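Local atomic coordinates of soluble lytic murein transglycosylase (Pseudomonas aeruginosa, PDB entry 5OHU), a protein that probably cleaves the glycan strands of bacterial cell-wall peptidoglycan as a lytic transglycosylase, acting in both exolytic and endolytic turnover. Residues A286-M297 with W312-R322. Numbering follows the deposited sequence.
Sequences AKRFDPRALPLM and WRTRLLLRLGR
Leu316 on helix 307-319 is a knob in a hole made by Ala286, Ala293, Leu294 and Met297, at the turn between helices 271-287 and 293-300. Leu316 CD2 lies 3.6 Å from Ala293 CB and also meets Ala286 CB and the CG of Leu294. Leu316 CD1 rests on the backbone of Phe289, 3.6 Å from its CA. Leu294 sends its two methyls to different partners. Its CD2 reaches Arg313 CG, and its CD1 meets Leu317 CD2 at 3.6 Å. The same CD1 sits over one face of the Arg322 guanidinium, off toward its rim; Arg322 NH2 is paired with Glu325 in a salt bridge. Met297 CE packs on the CA and CG of Arg313, whose NH1, in the conformer given, bonds to Asp301 O.

The two helices pair nearly antiparallel, with the short axes of 293-297 and 312-319 at 152° and 10.3 Å at closest approach. A Schellman motif with Phe289 at positive phi ends helix 271-287. Asp290 OD1 then caps the next turn by accepting from Arg292 N at 2.8 Å.

The Phe289 ring carries the guanidinium of Arg319 flat on one face, with centres 3.8 Å apart and planes at 15°. The stack is also cation-pi. A bend at chi2 (84°) lays the Arg319 chain over the ring, so CD also makes a CH-pi contact. Thr601 OG1 and Trp586 O accept from the two terminal nitrogens, which fixes the group's rotation and joins this helical turn to the SLT (lysozyme-like) part of the chain, where Trp586 lies. Lys287 crosses one face of Trp312, with CG 3.7 Å from the centroid of the six-membered ring. Arg315 CD covers the opposite face.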
loop_
_atom_site.group_PDB
_atom_site.type_symbol
_atom_site.label_atom_id
_atom_site.label_comp_id
_atom_site.label_asym_id
_atom_site.label_seq_id
_atom_site.Cartn_x
_atom_site.Cartn_y
_atom_site.Cartn_z
ATOM N N ALA A 286 10.398 20.299 3.873
ATOM C CA ALA A 286 9.060 20.658 4.327
ATOM C C ALA A 286 8.570 19.698 5.391
ATOM O O ALA A 286 7.875 20.112 6.320
ATOM C CB ALA A 286 8.080 20.686 3.148
ATOM N N LYS A 287 8.948 18.424 5.294
ATOM C CA LYS A 287 8.556 17.466 6.316
ATOM C C LYS A 287 9.293 17.695 7.624
ATOM O O LYS A 287 8.884 17.147 8.653
ATOM C CB LYS A 287 8.783 16.029 5.832
ATOM C CG LYS A 287 7.645 15.495 4.995
ATOM C CD LYS A 287 8.113 14.340 4.080
ATOM C CE LYS A 287 6.956 13.861 3.223
ATOM N NZ LYS A 287 7.299 12.612 2.461
ATOM N N ARG A 288 10.330 18.521 7.629
ATOM C CA ARG A 288 10.951 18.963 8.868
ATOM C C ARG A 288 10.476 20.342 9.274
ATOM O O ARG A 288 11.012 20.922 10.227
ATOM C CB ARG A 288 12.467 18.958 8.730
ATOM C CG ARG A 288 13.009 17.605 8.428
ATOM C CD ARG A 288 14.381 17.745 7.887
ATOM N NE ARG A 288 15.410 17.300 8.816
ATOM C CZ ARG A 288 15.845 16.047 8.889
ATOM N NH1 ARG A 288 15.331 15.113 8.096
ATOM N NH2 ARG A 288 16.795 15.731 9.755
ATOM N N PHE A 289 9.502 20.893 8.548
ATOM C CA PHE A 289 8.914 22.181 8.883
ATOM C C PHE A 289 9.926 23.317 8.765
ATOM O O PHE A 289 9.913 24.272 9.543
ATOM C CB PHE A 289 8.270 22.124 10.274
ATOM C CG PHE A 289 7.429 20.877 10.488
ATOM C CD1 PHE A 289 6.483 20.491 9.532
ATOM C CD2 PHE A 289 7.598 20.075 11.621
ATOM C CE1 PHE A 289 5.703 19.339 9.721
ATOM C CE2 PHE A 289 6.822 18.926 11.811
ATOM C CZ PHE A 289 5.874 18.558 10.857
ATOM N N ASP A 290 10.795 23.234 7.771
ATOM C CA ASP A 290 11.816 24.248 7.565
ATOM C C ASP A 290 11.298 25.212 6.508
ATOM O O ASP A 290 11.040 24.778 5.379
ATOM C CB ASP A 290 13.119 23.586 7.120
ATOM C CG ASP A 290 14.284 24.575 6.935
ATOM O OD1 ASP A 290 14.083 25.765 6.592
ATOM O OD2 ASP A 290 15.433 24.131 7.159
ATOM N N PRO A 291 11.112 26.495 6.816
ATOM C CA PRO A 291 10.504 27.403 5.827
ATOM C C PRO A 291 11.362 27.616 4.590
ATOM O O PRO A 291 10.860 28.155 3.592
ATOM C CB PRO A 291 10.322 28.714 6.610
ATOM C CG PRO A 291 11.435 28.662 7.637
ATOM C CD PRO A 291 11.537 27.202 8.035
ATOM N N ARG A 292 12.627 27.188 4.603
ATOM C CA ARG A 292 13.429 27.271 3.392
ATOM C C ARG A 292 12.850 26.404 2.274
ATOM O O ARG A 292 13.144 26.651 1.107
ATOM C CB ARG A 292 14.886 26.888 3.702
ATOM C CG ARG A 292 15.644 27.984 4.454
ATOM C CD ARG A 292 17.067 27.545 4.824
ATOM N NE ARG A 292 17.074 26.589 5.924
ATOM C CZ ARG A 292 18.174 26.104 6.492
ATOM N NH1 ARG A 292 19.372 26.480 6.054
ATOM N NH2 ARG A 292 18.060 25.229 7.482
ATOM N N ALA A 293 12.004 25.417 2.602
ATOM C CA ALA A 293 11.369 24.596 1.567
ATOM C C ALA A 293 10.478 25.428 0.655
ATOM O O ALA A 293 10.425 25.187 -0.555
ATOM C CB ALA A 293 10.557 23.477 2.216
ATOM N N LEU A 294 9.777 26.413 1.216
ATOM C CA LEU A 294 8.764 27.146 0.452
ATOM C C LEU A 294 9.310 27.897 -0.748
ATOM O O LEU A 294 8.700 27.795 -1.822
ATOM C CB LEU A 294 8.010 28.117 1.364
ATOM C CG LEU A 294 7.024 27.468 2.320
ATOM C CD1 LEU A 294 6.571 28.509 3.310
ATOM C CD2 LEU A 294 5.836 26.895 1.552
ATOM N N PRO A 295 10.381 28.706 -0.650
ATOM C CA PRO A 295 10.867 29.376 -1.879
ATOM C C PRO A 295 11.344 28.390 -2.924
ATOM O O PRO A 295 11.060 28.539 -4.119
ATOM C CB PRO A 295 12.011 30.276 -1.368
ATOM C CG PRO A 295 11.707 30.489 0.115
ATOM C CD PRO A 295 11.102 29.173 0.553
ATOM N N LEU A 296 12.042 27.349 -2.480
ATOM C CA LEU A 296 12.508 26.306 -3.380
ATOM C C LEU A 296 11.341 25.618 -4.093
ATOM O O LEU A 296 11.355 25.448 -5.318
ATOM C CB LEU A 296 13.326 25.297 -2.573
ATOM C CG LEU A 296 14.004 24.213 -3.370
ATOM C CD1 LEU A 296 14.997 24.894 -4.292
ATOM C CD2 LEU A 296 14.673 23.148 -2.469
ATOM N N MET A 297 10.333 25.192 -3.338
ATOM C CA MET A 297 9.210 24.488 -3.951
ATOM C C MET A 297 8.431 25.417 -4.869
ATOM O O MET A 297 7.968 25.006 -5.931
ATOM C CB MET A 297 8.290 23.912 -2.866
ATOM C CG MET A 297 8.896 22.819 -1.980
ATOM S SD MET A 297 7.750 22.143 -0.735
ATOM C CE MET A 297 7.330 23.626 0.155
ATOM N N TRP A 312 2.461 19.377 0.326
ATOM C CA TRP A 312 3.408 19.658 1.398
ATOM C C TRP A 312 3.747 21.131 1.461
ATOM O O TRP A 312 4.038 21.652 2.536
ATOM C CB TRP A 312 4.650 18.781 1.263
ATOM C CG TRP A 312 4.384 17.613 2.077
ATOM C CD1 TRP A 312 3.939 16.391 1.655
ATOM C CD2 TRP A 312 4.429 17.559 3.499
ATOM N NE1 TRP A 312 3.727 15.567 2.738
ATOM C CE2 TRP A 312 4.013 16.265 3.882
ATOM C CE3 TRP A 312 4.778 18.485 4.493
ATOM C CZ2 TRP A 312 3.973 15.857 5.211
ATOM C CZ3 TRP A 312 4.719 18.084 5.829
ATOM C CH2 TRP A 312 4.328 16.777 6.170
ATOM N N ARG A 313 3.664 21.822 0.336
ATOM C CA ARG A 313 3.719 23.278 0.352
ATOM C C ARG A 313 2.572 23.853 1.177
ATOM O O ARG A 313 2.767 24.750 2.007
ATOM C CB ARG A 313 3.674 23.811 -1.083
ATOM C CG ARG A 313 4.252 25.202 -1.227
ATOM C CD ARG A 313 3.861 25.902 -2.532
ATOM N NE ARG A 313 4.316 25.185 -3.711
ATOM C CZ ARG A 313 4.185 25.638 -4.955
ATOM N NH1 ARG A 313 4.635 24.909 -5.965
ATOM N NH2 ARG A 313 3.624 26.817 -5.186
ATOM N N THR A 314 1.353 23.319 0.987
ATOM C CA THR A 314 0.207 23.808 1.761
ATOM C C THR A 314 0.303 23.386 3.223
ATOM O O THR A 314 0.021 24.187 4.125
ATOM C CB THR A 314 -1.124 23.320 1.172
ATOM O OG1 THR A 314 -1.122 23.461 -0.261
ATOM C CG2 THR A 314 -2.285 24.155 1.741
ATOM N N ARG A 315 0.707 22.136 3.477
ATOM C CA ARG A 315 0.870 21.668 4.850
ATOM C C ARG A 315 1.878 22.525 5.604
ATOM O O ARG A 315 1.653 22.902 6.762
ATOM C CB ARG A 315 1.303 20.199 4.855
ATOM C CG ARG A 315 0.158 19.234 4.566
ATOM C CD ARG A 315 0.607 17.787 4.337
ATOM N NE ARG A 315 -0.588 16.973 4.156
ATOM C CZ ARG A 315 -0.707 15.947 3.325
ATOM N NH1 ARG A 315 0.320 15.559 2.580
ATOM N NH2 ARG A 315 -1.864 15.306 3.244
ATOM N N LEU A 316 2.988 22.860 4.950
ATOM C CA LEU A 316 4.022 23.642 5.598
ATOM C C LEU A 316 3.507 25.036 5.942
ATOM O O LEU A 316 3.762 25.544 7.037
ATOM C CB LEU A 316 5.255 23.710 4.693
ATOM C CG LEU A 316 6.468 24.525 5.158
ATOM C CD1 LEU A 316 6.916 24.109 6.551
ATOM C CD2 LEU A 316 7.621 24.358 4.192
ATOM N N LEU A 317 2.751 25.657 5.032
ATOM C CA LEU A 317 2.159 26.954 5.350
ATOM C C LEU A 317 1.245 26.847 6.562
ATOM O O LEU A 317 1.223 27.739 7.413
ATOM C CB LEU A 317 1.399 27.501 4.138
ATOM C CG LEU A 317 2.298 27.926 2.970
ATOM C CD1 LEU A 317 1.501 28.077 1.684
ATOM C CD2 LEU A 317 3.028 29.239 3.335
ATOM N N LEU A 318 0.486 25.756 6.654
ATOM C CA LEU A 318 -0.386 25.560 7.807
ATOM C C LEU A 318 0.431 25.369 9.079
ATOM O O LEU A 318 0.099 25.928 10.126
ATOM C CB LEU A 318 -1.303 24.352 7.577
ATOM C CG LEU A 318 -2.355 24.435 6.458
ATOM C CD1 LEU A 318 -2.948 23.056 6.278
ATOM C CD2 LEU A 318 -3.462 25.440 6.743
ATOM N N ARG A 319 1.504 24.583 9.009
ATOM C CA ARG A 319 2.345 24.427 10.191
ATOM C C ARG A 319 2.944 25.762 10.616
ATOM O O ARG A 319 3.164 25.995 11.807
ATOM C CB ARG A 319 3.458 23.415 9.932
ATOM C CG ARG A 319 4.242 23.019 11.191
ATOM C CD ARG A 319 3.567 21.906 11.973
ATOM N NE ARG A 319 4.461 21.409 13.021
ATOM C CZ ARG A 319 4.356 20.225 13.617
ATOM N NH1 ARG A 319 3.400 19.375 13.272
ATOM N NH2 ARG A 319 5.211 19.889 14.562
ATOM N N LEU A 320 3.198 26.656 9.673
ATOM C CA LEU A 320 3.815 27.919 10.031
ATOM C C LEU A 320 2.796 28.977 10.408
ATOM O O LEU A 320 3.189 30.110 10.697
ATOM C CB LEU A 320 4.688 28.434 8.887
ATOM C CG LEU A 320 5.918 27.539 8.648
ATOM C CD1 LEU A 320 6.412 27.723 7.212
ATOM C CD2 LEU A 320 7.031 27.791 9.664
ATOM N N GLY A 321 1.508 28.642 10.393
ATOM C CA GLY A 321 0.493 29.631 10.688
ATOM C C GLY A 321 0.279 30.674 9.613
ATOM O O GLY A 321 -0.211 31.766 9.913
ATOM N N ARG A 322 0.635 30.376 8.364
ATOM C CA ARG A 322 0.478 31.331 7.264
ATOM C C ARG A 322 -0.838 31.081 6.518
ATOM O O ARG A 322 -0.892 30.590 5.378
ATOM C CB ARG A 322 1.713 31.272 6.363
ATOM C CG ARG A 322 2.938 31.928 7.102
ATOM C CD ARG A 322 4.323 31.611 6.520
ATOM N NE ARG A 322 4.505 32.086 5.147
ATOM C CZ ARG A 322 5.653 32.024 4.469
ATOM N NH1 ARG A 322 6.747 31.531 5.036
ATOM N NH2 ARG A 322 5.707 32.452 3.216
#